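PDB 6NWZ: carbohydrate deacetylase Agd3 from Neosartorya fumigata, which probably removes N-acetyl groups from the exopolysaccharide galactosaminogalactan, a step required for biofilm formation, and binds zinc. Local coordinates for residues F409-L414 with W448-R453; D501-T506 with Y567-A572; A654-G659 with T664-L669. All coordinates share one frame; numbering follows the deposited sequence.

The three contacts follow one another along the chain and do not touch. Interactions 1 and 2 both belong to the deacetylase domain, with centres about 32 Å apart and nearest atoms about 18 Å apart. Interaction 3 is a hairpin of the C-terminal domain, away from the known sites and across the chain's centre from interaction 2, about 39 Å between centres. Interactions 1 and 2 both lie at some distance from the zinc site of Asp-256, His-388 and His-392: side chains of Ile-452 and His-388 are about 11 Å apart, those of Asp-501 and Asp-256 about 12 Å. Ile-569 of interaction 2 is about 8 Å, between side chains, from His-546, which with Asp-255 binds another zinc.

Interaction 1: F409-L414 with W448-R453; sequences FNQAWL and WDNGIR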
ATOM      1  N   PHE A 409     -27.727  16.320   1.363  1.00 48.38           N
ATOM      2  CA  PHE A 409     -28.817  15.384   1.623  1.00 48.13           C
ATOM      3  C   PHE A 409     -28.296  14.103   2.255  1.00 48.71           C
ATOM      4  O   PHE A 409     -28.877  13.592   3.218  1.00 52.94           O
ATOM      5  CB  PHE A 409     -29.569  15.069   0.330  1.00 50.17           C
ATOM      6  CG  PHE A 409     -30.663  16.046   0.003  1.00 49.20           C
ATOM      7  CD1 PHE A 409     -30.388  17.395  -0.150  1.00 44.94           C
ATOM      8  CD2 PHE A 409     -31.967  15.607  -0.177  1.00 59.64           C
ATOM      9  CE1 PHE A 409     -31.396  18.290  -0.463  1.00 58.20           C
ATOM     10  CE2 PHE A 409     -32.980  16.500  -0.490  1.00 45.75           C
ATOM     11  CZ  PHE A 409     -32.693  17.840  -0.635  1.00 50.23           C
ATOM     12  N   ASN A 410     -27.197  13.568   1.724  1.00 45.84           N
ATOM     13  CA  ASN A 410     -26.638  12.350   2.289  1.00 36.31           C
ATOM     14  C   ASN A 410     -26.092  12.588   3.691  1.00 40.74           C
ATOM     15  O   ASN A 410     -26.088  11.669   4.515  1.00 42.53           O
ATOM     16  CB  ASN A 410     -25.550  11.799   1.368  1.00 34.66           C
ATOM     17  CG  ASN A 410     -25.505  10.287   1.360  1.00 41.47           C
ATOM     18  OD1 ASN A 410     -26.542   9.622   1.340  1.00 44.19           O
ATOM     19  ND2 ASN A 410     -24.299   9.732   1.380  1.00 41.79           N
ATOM     20  N   GLN A 411     -25.632  13.809   3.980  1.00 36.22           N
ATOM     21  CA  GLN A 411     -25.195  14.130   5.335  1.00 37.06           C
ATOM     22  C   GLN A 411     -26.376  14.131   6.299  1.00 48.08           C
ATOM     23  O   GLN A 411     -26.289  13.578   7.403  1.00 40.91           O
ATOM     24  CB  GLN A 411     -24.485  15.487   5.358  1.00 37.49           C
ATOM     25  CG  GLN A 411     -23.131  15.504   4.667  1.00 38.97           C
ATOM     26  CD  GLN A 411     -22.587  16.910   4.470  1.00 46.60           C
ATOM     27  OE1 GLN A 411     -21.374  17.115   4.394  1.00 54.75           O
ATOM     28  NE2 GLN A 411     -23.484  17.885   4.378  1.00 51.23           N
ATOM     29  N   ALA A 412     -27.488  14.754   5.899  1.00 50.26           N
ATOM     30  CA  ALA A 412     -28.668  14.781   6.757  1.00 47.31           C
ATOM     31  C   ALA A 412     -29.242  13.384   6.938  1.00 48.75           C
ATOM     32  O   ALA A 412     -29.694  13.030   8.032  1.00 55.57           O
ATOM     33  CB  ALA A 412     -29.721  15.723   6.177  1.00 40.04           C
ATOM     34  N   TRP A 413     -29.226  12.579   5.874  1.00 51.84           N
ATOM     35  CA  TRP A 413     -29.687  11.200   5.981  1.00 49.77           C
ATOM     36  C   TRP A 413     -28.802  10.394   6.926  1.00 45.42           C
ATOM     37  O   TRP A 413     -29.309   9.647   7.772  1.00 52.35           O
ATOM     38  CB  TRP A 413     -29.733  10.559   4.592  1.00 34.96           C
ATOM     39  CG  TRP A 413     -30.071   9.101   4.614  1.00 46.62           C
ATOM     40  CD1 TRP A 413     -31.315   8.547   4.723  1.00 49.86           C
ATOM     41  CD2 TRP A 413     -29.151   8.008   4.521  1.00 40.55           C
ATOM     42  NE1 TRP A 413     -31.225   7.174   4.706  1.00 48.11           N
ATOM     43  CE2 TRP A 413     -29.907   6.819   4.581  1.00 46.28           C
ATOM     44  CE3 TRP A 413     -27.763   7.919   4.392  1.00 39.05           C
ATOM     45  CZ2 TRP A 413     -29.318   5.558   4.518  1.00 38.61           C
ATOM     46  CZ3 TRP A 413     -27.181   6.666   4.327  1.00 48.23           C
ATOM     47  CH2 TRP A 413     -27.958   5.502   4.392  1.00 44.53           C
ATOM     48  N   LEU A 414     -27.479  10.533   6.800  1.00 40.30           N
ATOM     49  CA  LEU A 414     -26.576   9.845   7.720  1.00 41.02           C
ATOM     50  C   LEU A 414     -26.795  10.288   9.160  1.00 44.81           C
ATOM     51  O   LEU A 414     -26.580   9.502  10.089  1.00 42.19           O
ATOM     52  CB  LEU A 414     -25.122  10.086   7.314  1.00 32.06           C
ATOM     53  CG  LEU A 414     -24.603   9.322   6.096  1.00 37.90           C
ATOM     54  CD1 LEU A 414     -23.252   9.866   5.647  1.00 31.13           C
ATOM     55  CD2 LEU A 414     -24.501   7.846   6.420  1.00 34.48           C
ATOM     56  N   TRP A 448     -16.537  21.180  -0.806  1.00 52.88           N
ATOM     57  CA  TRP A 448     -15.831  21.977   0.187  1.00 53.83           C
ATOM     58  C   TRP A 448     -16.782  22.851   0.992  1.00 55.58           C
ATOM     59  O   TRP A 448     -16.523  23.123   2.169  1.00 55.76           O
ATOM     60  CB  TRP A 448     -14.771  22.840  -0.497  1.00 63.78           C
ATOM     61  CG  TRP A 448     -13.861  23.541   0.463  1.00 61.10           C
ATOM     62  CD1 TRP A 448     -14.135  24.667   1.188  1.00 58.54           C
ATOM     63  CD2 TRP A 448     -12.523  23.165   0.800  1.00 55.23           C
ATOM     64  NE1 TRP A 448     -13.053  25.010   1.959  1.00 58.88           N
ATOM     65  CE2 TRP A 448     -12.049  24.104   1.738  1.00 59.77           C
ATOM     66  CE3 TRP A 448     -11.679  22.124   0.402  1.00 53.12           C
ATOM     67  CZ2 TRP A 448     -10.768  24.034   2.283  1.00 64.17           C
ATOM     68  CZ3 TRP A 448     -10.410  22.054   0.941  1.00 52.65           C
ATOM     69  CH2 TRP A 448      -9.966  23.006   1.871  1.00 64.03           C
ATOM     70  N   ASP A 449     -17.873  23.313   0.378  1.00 57.03           N
ATOM     71  CA  ASP A 449     -18.824  24.138   1.112  1.00 58.79           C
ATOM     72  C   ASP A 449     -19.553  23.338   2.184  1.00 57.16           C
ATOM     73  O   ASP A 449     -20.060  23.925   3.145  1.00 58.33           O
ATOM     74  CB  ASP A 449     -19.802  24.792   0.137  1.00 63.34           C
ATOM     75  CG  ASP A 449     -19.130  25.837  -0.746  1.00 69.51           C
ATOM     76  OD1 ASP A 449     -17.932  26.125  -0.527  1.00 63.23           O
ATOM     77  OD2 ASP A 449     -19.799  26.372  -1.655  1.00 72.12           O
ATOM     78  N   ASN A 450     -19.610  22.018   2.043  1.00 60.87           N
ATOM     79  CA  ASN A 450     -19.926  21.140   3.155  1.00 57.47           C
ATOM     80  C   ASN A 450     -18.611  20.659   3.772  1.00 64.57           C
ATOM     81  O   ASN A 450     -17.523  21.034   3.336  1.00 76.73           O
ATOM     82  CB  ASN A 450     -20.820  19.993   2.687  1.00 52.75           C
ATOM     83  CG  ASN A 450     -22.113  20.489   2.053  1.00 62.47           C
ATOM     84  OD1 ASN A 450     -23.114  20.703   2.740  1.00 66.77           O
ATOM     85  ND2 ASN A 450     -22.095  20.678   0.738  1.00 53.53           N
ATOM     86  N   GLY A 451     -18.693  19.821   4.796  1.00 63.81           N
ATOM     87  CA  GLY A 451     -17.488  19.479   5.534  1.00 82.08           C
ATOM     88  C   GLY A 451     -16.412  18.672   4.825  1.00 70.83           C
ATOM     89  O   GLY A 451     -15.513  18.148   5.490  1.00 69.90           O
ATOM     90  N   ILE A 452     -16.461  18.580   3.493  1.00 58.75           N
ATOM     91  CA  ILE A 452     -15.626  17.644   2.741  1.00 51.97           C
ATOM     92  C   ILE A 452     -14.307  18.308   2.377  1.00 49.52           C
ATOM     93  O   ILE A 452     -14.284  19.402   1.800  1.00 48.21           O
ATOM     94  CB  ILE A 452     -16.355  17.138   1.483  1.00 47.00           C
ATOM     95  CG1 ILE A 452     -17.688  16.500   1.862  1.00 44.28           C
ATOM     96  CG2 ILE A 452     -15.496  16.133   0.729  1.00 43.27           C
ATOM     97  CD1 ILE A 452     -17.589  15.547   3.025  1.00 42.53           C
ATOM     98  N   ARG A 453     -13.204  17.635   2.710  1.00 56.47           N
ATOM     99  CA  ARG A 453     -11.858  18.110   2.431  1.00 45.33           C
ATOM    100  C   ARG A 453     -11.011  17.111   1.659  1.00 54.45           C
ATOM    101  O   ARG A 453     -10.027  17.514   1.031  1.00 55.20           O
ATOM    102  CB  ARG A 453     -11.129  18.455   3.740  1.00 45.68           C
ATOM    103  CG  ARG A 453     -11.841  19.482   4.600  1.00 47.59           C
ATOM    104  CD  ARG A 453     -11.677  20.871   4.029  1.00 50.13           C
ATOM    105  NE  ARG A 453     -12.384  21.872   4.815  1.00 52.14           N
ATOM    106  CZ  ARG A 453     -13.576  22.358   4.491  1.00 58.98           C
ATOM    107  NH1 ARG A 453     -14.186  21.933   3.393  1.00 62.48           N
ATOM    108  NH2 ARG A 453     -14.160  23.269   5.260  1.00 55.21           N
TER
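Gln-411 reaches out from helix 400-417 to Asn-450, in the loop that follows helix 441-449, and these two amides carry most of the contact. One residue earlier on the first helix, Asn-410 is turned to other partners, its amide bonding to Ser-387, His-304 and Gly-306. Gln-411 follows. Its CG lies beside the backbone N (chi1 -70°) and the chain runs extended beyond it, long enough to cross a backbone separation of 9.0 Å between the CA atoms of Gln-411 and Asn-450. NE2 of Gln-411 donates to OD1 of Asn-450 over 3.3 Å, with an N-H...O angle of 146°. The donor stands above the carbonyl plane rather than on a lone pair, and the two amide planes are turned 74° apart. OE1 of Gln-411 rests against CB of Asn-450 at 3.4 Å and lies 4.3 Å from CD1 of Ile-452.

Asparagine suits this loop, for its ND2 bonds back to the carbonyl oxygen of Ala-446 while OD1 receives Gln-411. Isoleucine suits the buried place beside it: the side chains of Asn-450 and Ile-452 both pack on Ile-407 of helix 400-417. The chemistry is thus that of a single off-plane amide bond at a partly exposed edge, with little surface buried between the two segments, set beside apolar packing that joins the same loop to the same helix.

Interaction 2: D501-T506 with Y567-A572; sequences DTPACT and YSIFQA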
ATOM      1  N   ASP A 501     -21.843 -10.230  -9.016  1.00 30.89           N
ATOM      2  CA  ASP A 501     -22.251 -10.810  -7.747  1.00 30.01           C
ATOM      3  C   ASP A 501     -21.919 -12.292  -7.615  1.00 47.52           C
ATOM      4  O   ASP A 501     -22.223 -12.883  -6.573  1.00 57.88           O
ATOM      5  CB  ASP A 501     -23.761 -10.609  -7.537  1.00 40.71           C
ATOM      6  CG  ASP A 501     -24.593 -11.255  -8.630  1.00 47.57           C
ATOM      7  OD1 ASP A 501     -24.051 -11.502  -9.727  1.00 54.70           O
ATOM      8  OD2 ASP A 501     -25.792 -11.515  -8.397  1.00 58.39           O
ATOM      9  N   THR A 502     -21.317 -12.907  -8.626  1.00 33.10           N
ATOM     10  CA  THR A 502     -20.965 -14.319  -8.608  1.00 39.82           C
ATOM     11  C   THR A 502     -19.575 -14.489  -9.197  1.00 38.19           C
ATOM     12  O   THR A 502     -19.096 -13.618  -9.932  1.00 47.28           O
ATOM     13  CB  THR A 502     -21.961 -15.167  -9.414  1.00 41.92           C
ATOM     14  OG1 THR A 502     -21.916 -14.771 -10.791  1.00 47.34           O
ATOM     15  CG2 THR A 502     -23.376 -15.002  -8.878  1.00 34.21           C
ATOM     16  N   PRO A 503     -18.897 -15.601  -8.890  1.00 35.89           N
ATOM     17  CA  PRO A 503     -17.624 -15.880  -9.579  1.00 45.25           C
ATOM     18  C   PRO A 503     -17.766 -15.941 -11.090  1.00 46.84           C
ATOM     19  O   PRO A 503     -16.906 -15.417 -11.810  1.00 39.99           O
ATOM     20  CB  PRO A 503     -17.202 -17.234  -8.990  1.00 33.82           C
ATOM     21  CG  PRO A 503     -17.842 -17.266  -7.647  1.00 41.78           C
ATOM     22  CD  PRO A 503     -19.167 -16.577  -7.819  1.00 39.67           C
ATOM     23  N   ALA A 504     -18.840 -16.561 -11.590  1.00 49.22           N
ATOM     24  CA  ALA A 504     -19.064 -16.634 -13.032  1.00 47.31           C
ATOM     25  C   ALA A 504     -19.110 -15.249 -13.661  1.00 44.42           C
ATOM     26  O   ALA A 504     -18.584 -15.042 -14.760  1.00 52.38           O
ATOM     27  CB  ALA A 504     -20.362 -17.388 -13.322  1.00 35.73           C
ATOM     28  N   CYS A 505     -19.737 -14.289 -12.981  1.00 43.72           N
ATOM     29  CA  CYS A 505     -19.835 -12.940 -13.524  1.00 46.83           C
ATOM     30  C   CYS A 505     -18.456 -12.302 -13.667  1.00 54.49           C
ATOM     31  O   CYS A 505     -18.080 -11.856 -14.757  1.00 54.01           O
ATOM     32  CB  CYS A 505     -20.747 -12.087 -12.637  1.00 52.41           C
ATOM     33  SG  CYS A 505     -21.040 -10.389 -13.215  1.00 60.67           S
ATOM     34  N   THR A 506     -17.690 -12.237 -12.568  1.00 41.98           N
ATOM     35  CA  THR A 506     -16.383 -11.579 -12.624  1.00 47.48           C
ATOM     36  C   THR A 506     -15.470 -12.243 -13.643  1.00 43.97           C
ATOM     37  O   THR A 506     -14.786 -11.558 -14.413  1.00 51.89           O
ATOM     38  CB  THR A 506     -15.707 -11.576 -11.249  1.00 46.93           C
ATOM     39  OG1 THR A 506     -16.011 -12.791 -10.551  1.00 70.64           O
ATOM     40  CG2 THR A 506     -16.148 -10.379 -10.431  1.00 39.54           C
ATOM     41  N   TYR A 567     -18.671 -18.395   0.286  1.00 33.10           N
ATOM     42  CA  TYR A 567     -17.928 -17.148   0.155  1.00 39.34           C
ATOM     43  C   TYR A 567     -18.524 -16.254  -0.928  1.00 38.51           C
ATOM     44  O   TYR A 567     -18.823 -16.709  -2.035  1.00 40.65           O
ATOM     45  CB  TYR A 567     -16.469 -17.435  -0.200  1.00 37.37           C
ATOM     46  CG  TYR A 567     -15.620 -18.013   0.908  1.00 34.63           C
ATOM     47  CD1 TYR A 567     -15.369 -17.287   2.064  1.00 26.56           C
ATOM     48  CD2 TYR A 567     -15.048 -19.273   0.786  1.00 40.89           C
ATOM     49  CE1 TYR A 567     -14.578 -17.806   3.075  1.00 32.34           C
ATOM     50  CE2 TYR A 567     -14.254 -19.801   1.790  1.00 39.59           C
ATOM     51  CZ  TYR A 567     -14.023 -19.062   2.933  1.00 38.44           C
ATOM     52  OH  TYR A 567     -13.235 -19.576   3.938  1.00 40.40           O
ATOM     53  N   SER A 568     -18.672 -14.970  -0.612  1.00 33.62           N
ATOM     54  CA  SER A 568     -18.892 -13.979  -1.656  1.00 31.15           C
ATOM     55  C   SER A 568     -17.598 -13.760  -2.437  1.00 39.56           C
ATOM     56  O   SER A 568     -16.509 -14.148  -2.003  1.00 40.89           O
ATOM     57  CB  SER A 568     -19.368 -12.657  -1.059  1.00 31.64           C
ATOM     58  OG  SER A 568     -18.334 -12.040  -0.309  1.00 39.04           O
ATOM     59  N   ILE A 569     -17.720 -13.124  -3.605  1.00 33.41           N
ATOM     60  CA  ILE A 569     -16.521 -12.827  -4.383  1.00 29.46           C
ATOM     61  C   ILE A 569     -15.638 -11.835  -3.634  1.00 37.16           C
ATOM     62  O   ILE A 569     -14.409 -11.850  -3.782  1.00 34.97           O
ATOM     63  CB  ILE A 569     -16.882 -12.317  -5.791  1.00 31.22           C
ATOM     64  CG1 ILE A 569     -17.817 -11.112  -5.715  1.00 36.46           C
ATOM     65  CG2 ILE A 569     -17.509 -13.424  -6.619  1.00 26.37           C
ATOM     66  CD1 ILE A 569     -18.216 -10.580  -7.075  1.00 30.25           C
ATOM     67  N   PHE A 570     -16.235 -10.972  -2.811  1.00 35.42           N
ATOM     68  CA  PHE A 570     -15.443 -10.072  -1.981  1.00 24.59           C
ATOM     69  C   PHE A 570     -14.682 -10.844  -0.911  1.00 35.33           C
ATOM     70  O   PHE A 570     -13.476 -10.644  -0.727  1.00 32.84           O
ATOM     71  CB  PHE A 570     -16.343  -9.012  -1.345  1.00 27.19           C
ATOM     72  CG  PHE A 570     -15.682  -8.249  -0.238  1.00 27.47           C
ATOM     73  CD1 PHE A 570     -14.777  -7.240  -0.522  1.00 26.48           C
ATOM     74  CD2 PHE A 570     -15.956  -8.544   1.087  1.00 24.67           C
ATOM     75  CE1 PHE A 570     -14.161  -6.538   0.497  1.00 36.58           C
ATOM     76  CE2 PHE A 570     -15.346  -7.844   2.110  1.00 21.51           C
ATOM     77  CZ  PHE A 570     -14.447  -6.842   1.815  1.00 28.39           C
ATOM     78  N   GLN A 571     -15.369 -11.735  -0.192  1.00 32.22           N
ATOM     79  CA  GLN A 571     -14.697 -12.528   0.832  1.00 30.22           C
ATOM     80  C   GLN A 571     -13.607 -13.408   0.230  1.00 31.17           C
ATOM     81  O   GLN A 571     -12.518 -13.538   0.804  1.00 29.47           O
ATOM     82  CB  GLN A 571     -15.719 -13.374   1.587  1.00 33.45           C
ATOM     83  CG  GLN A 571     -16.708 -12.550   2.392  1.00 34.66           C
ATOM     84  CD  GLN A 571     -17.898 -13.364   2.848  1.00 37.88           C
ATOM     85  OE1 GLN A 571     -18.845 -13.576   2.089  1.00 28.38           O
ATOM     86  NE2 GLN A 571     -17.857 -13.832   4.089  1.00 26.45           N
ATOM     87  N   ALA A 572     -13.873 -14.015  -0.930  1.00 28.60           N
ATOM     88  CA  ALA A 572     -12.863 -14.853  -1.571  1.00 34.73           C
ATOM     89  C   ALA A 572     -11.606 -14.064  -1.902  1.00 38.57           C
ATOM     90  O   ALA A 572     -10.496 -14.610  -1.855  1.00 41.90           O
ATOM     91  CB  ALA A 572     -13.430 -15.492  -2.839  1.00 22.48           C
TER
HETATM   92  O   HOH W   1     -20.669 -13.401  -4.409  1.00 43.39           O
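Ile-569 fills the centre of this contact, and both ends of its branched side chain meet the opposite segment. CG2 lies against the peptide joining Thr-502 to Pro-503, 3.4 Å from Pro-503 N, and the same methyl touches the proline ring at CD, 3.8 Å away. The other branch has CG1 between the backbone N and the carbonyl carbon (chi1 55°) and then runs extended; this carries CD1 to Thr-506, where it meets the methyl CG2 tip to tip at 3.9 Å. Phe-520 of helix 520-536 covers the same apolar patch.

A water adds a polar link beside these methyls, accepting from N of Ile-569 at 3.1 Å and donating to O of Asp-501 at 2.7 Å. It thus serves an amide in the first turn of helix 569-584, where no preceding turn supplies a carbonyl.

Further out, Asp-501 forms a salt bridge with Arg-551, and the Cys-500 to Cys-505 disulfide staples the loop to its helix. Thr-502 is the N-cap of helix 503-513: OG1 accepts from N of Cys-505 at 3.1 Å. Pro-503, lacking an N-H, suits the first helical position. On the other side OG of Ser-568 accepts from N of Gln-571, whose OE1 takes bonds from N and OG of Ser-568. This reciprocal pattern is a capping box, and two capped helix starts meet here within the deacetylase domain.

Interaction 3: A654-G659 with T664-L669; sequences ATEQLG and TVWVQL
Ala-654 to Glu-656 pair with Thr-664 to Trp-666 as the two arms of a beta hairpin, antiparallel with strand axes 4.7 Å apart and 158° between their directions. Glu-656 and Thr-664 form a hydrogen-bonded pair, in which N of Thr-664 donates to O of Glu-656 at 2.8 Å while the return bond is weak. Thr-655 and Val-665 make the next, non-hydrogen-bonded pair, and beyond it N of Trp-666 gives a straight bond to O of Ala-654, also 2.8 Å.

On the face holding Ala-654, Glu-656, Thr-664 and Trp-666, the side chains of Glu-656 and Trp-666 meet diagonally. Glu-656 has CG anti to its N (chi1 -162°) and an extended chain, bringing OE1 3.0 Å from NE1 of Trp-666. The N-H...O angle is 165° and the oxygen sits at the indole edge, in the ring plane. CG2 of Thr-664 lies over one face, offset toward the rim; beta-branched threonine suits the strand, and its methyl gives the ring an apolar neighbour. His-245 meets the indole edge-to-face.

The second carboxylate oxygen, OE2, forms a salt bridge with Arg-247. Gripped at both oxygens, the carboxylate is probably kept ionised and its rotation restricted, joining the hairpin's tryptophan to an arginine outside it.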
ATOM      1  N   ALA A 654       4.646   9.814  21.275  1.00 49.07           N
ATOM      2  CA  ALA A 654       3.700   8.778  20.879  1.00 42.66           C
ATOM      3  C   ALA A 654       4.446   7.578  20.309  1.00 58.09           C
ATOM      4  O   ALA A 654       5.310   7.726  19.441  1.00 67.75           O
ATOM      5  CB  ALA A 654       2.710   9.326  19.856  1.00 41.82           C
ATOM      6  N   THR A 655       4.114   6.388  20.798  1.00 51.16           N
ATOM      7  CA  THR A 655       4.799   5.168  20.399  1.00 46.45           C
ATOM      8  C   THR A 655       3.821   4.212  19.729  1.00 47.28           C
ATOM      9  O   THR A 655       2.602   4.389  19.774  1.00 45.37           O
ATOM     10  CB  THR A 655       5.463   4.475  21.595  1.00 46.22           C
ATOM     11  OG1 THR A 655       4.452   4.000  22.493  1.00 57.17           O
ATOM     12  CG2 THR A 655       6.386   5.441  22.326  1.00 44.14           C
ATOM     13  N   GLU A 656       4.382   3.175  19.116  1.00 53.35           N
ATOM     14  CA  GLU A 656       3.592   2.237  18.326  1.00 42.84           C
ATOM     15  C   GLU A 656       4.381   0.943  18.225  1.00 41.90           C
ATOM     16  O   GLU A 656       5.537   0.962  17.789  1.00 56.64           O
ATOM     17  CB  GLU A 656       3.304   2.823  16.942  1.00 35.99           C
ATOM     18  CG  GLU A 656       2.168   2.172  16.177  1.00 42.71           C
ATOM     19  CD  GLU A 656       1.812   2.941  14.911  1.00 59.57           C
ATOM     20  OE1 GLU A 656       2.420   4.007  14.665  1.00 57.06           O
ATOM     21  OE2 GLU A 656       0.923   2.484  14.163  1.00 68.19           O
ATOM     22  N   GLN A 657       3.774  -0.167  18.648  1.00 40.54           N
ATOM     23  CA  GLN A 657       4.435  -1.467  18.598  1.00 33.02           C
ATOM     24  C   GLN A 657       3.416  -2.600  18.601  1.00 32.62           C
ATOM     25  O   GLN A 657       3.287  -3.322  19.595  1.00 38.30           O
ATOM     26  CB  GLN A 657       5.405  -1.621  19.770  1.00 35.13           C
ATOM     27  CG  GLN A 657       6.399  -2.767  19.603  1.00 38.10           C
ATOM     28  CD  GLN A 657       7.423  -2.819  20.719  1.00 53.33           C
ATOM     29  OE1 GLN A 657       7.431  -1.974  21.616  1.00 57.69           O
ATOM     30  NE2 GLN A 657       8.296  -3.816  20.670  1.00 49.18           N
ATOM     31  N   LEU A 658       2.697  -2.766  17.494  1.00 40.60           N
ATOM     32  CA  LEU A 658       1.672  -3.797  17.394  1.00 43.69           C
ATOM     33  C   LEU A 658       2.292  -5.142  17.051  1.00 48.78           C
ATOM     34  O   LEU A 658       3.228  -5.224  16.250  1.00 40.53           O
ATOM     35  CB  LEU A 658       0.643  -3.430  16.324  1.00 35.45           C
ATOM     36  CG  LEU A 658      -0.054  -2.081  16.452  1.00 32.48           C
ATOM     37  CD1 LEU A 658      -0.733  -1.732  15.143  1.00 28.91           C
ATOM     38  CD2 LEU A 658      -1.061  -2.116  17.589  1.00 28.06           C
ATOM     39  N   GLY A 659       1.746  -6.198  17.647  1.00 44.75           N
ATOM     40  CA  GLY A 659       2.203  -7.541  17.326  1.00 32.98           C
ATOM     41  C   GLY A 659       3.689  -7.689  17.586  1.00 38.34           C
ATOM     42  O   GLY A 659       4.198  -7.326  18.653  1.00 48.91           O
ATOM     43  N   THR A 664       8.111   1.847  17.123  1.00 44.92           N
ATOM     44  CA  THR A 664       8.097   3.087  16.355  1.00 42.47           C
ATOM     45  C   THR A 664       7.803   4.239  17.307  1.00 51.79           C
ATOM     46  O   THR A 664       6.793   4.216  18.019  1.00 71.07           O
ATOM     47  CB  THR A 664       7.057   3.037  15.233  1.00 47.64           C
ATOM     48  OG1 THR A 664       7.284   1.886  14.410  1.00 53.39           O
ATOM     49  CG2 THR A 664       7.133   4.293  14.373  1.00 35.14           C
ATOM     50  N   VAL A 665       8.680   5.239  17.323  1.00 53.10           N
ATOM     51  CA  VAL A 665       8.534   6.414  18.176  1.00 46.95           C
ATOM     52  C   VAL A 665       8.321   7.622  17.273  1.00 52.40           C
ATOM     53  O   VAL A 665       9.156   7.913  16.404  1.00 53.84           O
ATOM     54  CB  VAL A 665       9.755   6.608  19.091  1.00 49.82           C
ATOM     55  CG1 VAL A 665       9.615   7.878  19.913  1.00 42.91           C
ATOM     56  CG2 VAL A 665       9.933   5.404  20.000  1.00 43.40           C
ATOM     57  N   TRP A 666       7.198   8.317  17.465  1.00 47.96           N
ATOM     58  CA  TRP A 666       6.876   9.520  16.699  1.00 47.00           C
ATOM     59  C   TRP A 666       7.457  10.718  17.442  1.00 53.05           C
ATOM     60  O   TRP A 666       6.884  11.197  18.424  1.00 65.14           O
ATOM     61  CB  TRP A 666       5.369   9.644  16.491  1.00 40.59           C
ATOM     62  CG  TRP A 666       4.823   8.536  15.635  1.00 45.16           C
ATOM     63  CD1 TRP A 666       4.275   7.361  16.064  1.00 43.34           C
ATOM     64  CD2 TRP A 666       4.810   8.483  14.201  1.00 46.48           C
ATOM     65  NE1 TRP A 666       3.910   6.584  14.987  1.00 35.09           N
ATOM     66  CE2 TRP A 666       4.229   7.252  13.833  1.00 45.10           C
ATOM     67  CE3 TRP A 666       5.230   9.357  13.194  1.00 53.58           C
ATOM     68  CZ2 TRP A 666       4.055   6.876  12.500  1.00 44.76           C
ATOM     69  CZ3 TRP A 666       5.054   8.981  11.869  1.00 53.74           C
ATOM     70  CH2 TRP A 666       4.474   7.753  11.536  1.00 38.24           C
ATOM     71  N   VAL A 667       8.604  11.199  16.968  1.00 53.09           N
ATOM     72  CA  VAL A 667       9.367  12.235  17.656  1.00 49.70           C
ATOM     73  C   VAL A 667       8.948  13.601  17.130  1.00 60.15           C
ATOM     74  O   VAL A 667       9.153  13.913  15.952  1.00 64.40           O
ATOM     75  CB  VAL A 667      10.874  12.018  17.477  1.00 46.38           C
ATOM     76  CG1 VAL A 667      11.651  12.976  18.367  1.00 50.46           C
ATOM     77  CG2 VAL A 667      11.233  10.576  17.780  1.00 44.84           C
ATOM     78  N   GLN A 668       8.379  14.422  18.009  1.00 63.26           N
ATOM     79  CA  GLN A 668       7.931  15.764  17.653  1.00 68.57           C
ATOM     80  C   GLN A 668       9.085  16.741  17.855  1.00 72.20           C
ATOM     81  O   GLN A 668       9.466  17.039  18.992  1.00 69.90           O
ATOM     82  CB  GLN A 668       6.719  16.165  18.491  1.00 66.80           C
ATOM     83  CG  GLN A 668       6.053  17.456  18.037  1.00 70.56           C
ATOM     84  CD  GLN A 668       5.578  17.390  16.598  1.00 78.10           C
ATOM     85  OE1 GLN A 668       4.710  16.587  16.253  1.00 73.98           O
ATOM     86  NE2 GLN A 668       6.152  18.233  15.747  1.00 93.07           N
ATOM     87  N   LEU A 669       9.641  17.239  16.752  1.00 65.04           N
ATOM     88  CA  LEU A 669      10.718  18.216  16.807  1.00 59.99           C
ATOM     89  C   LEU A 669      10.141  19.620  16.927  1.00 68.04           C
ATOM     90  O   LEU A 669       9.162  19.961  16.255  1.00 57.70           O
ATOM     91  CB  LEU A 669      11.609  18.116  15.568  1.00 54.94           C
ATOM     92  CG  LEU A 669      12.337  16.786  15.353  1.00 52.79           C
ATOM     93  CD1 LEU A 669      13.303  16.884  14.183  1.00 52.52           C
ATOM     94  CD2 LEU A 669      13.061  16.355  16.619  1.00 53.66           C
TER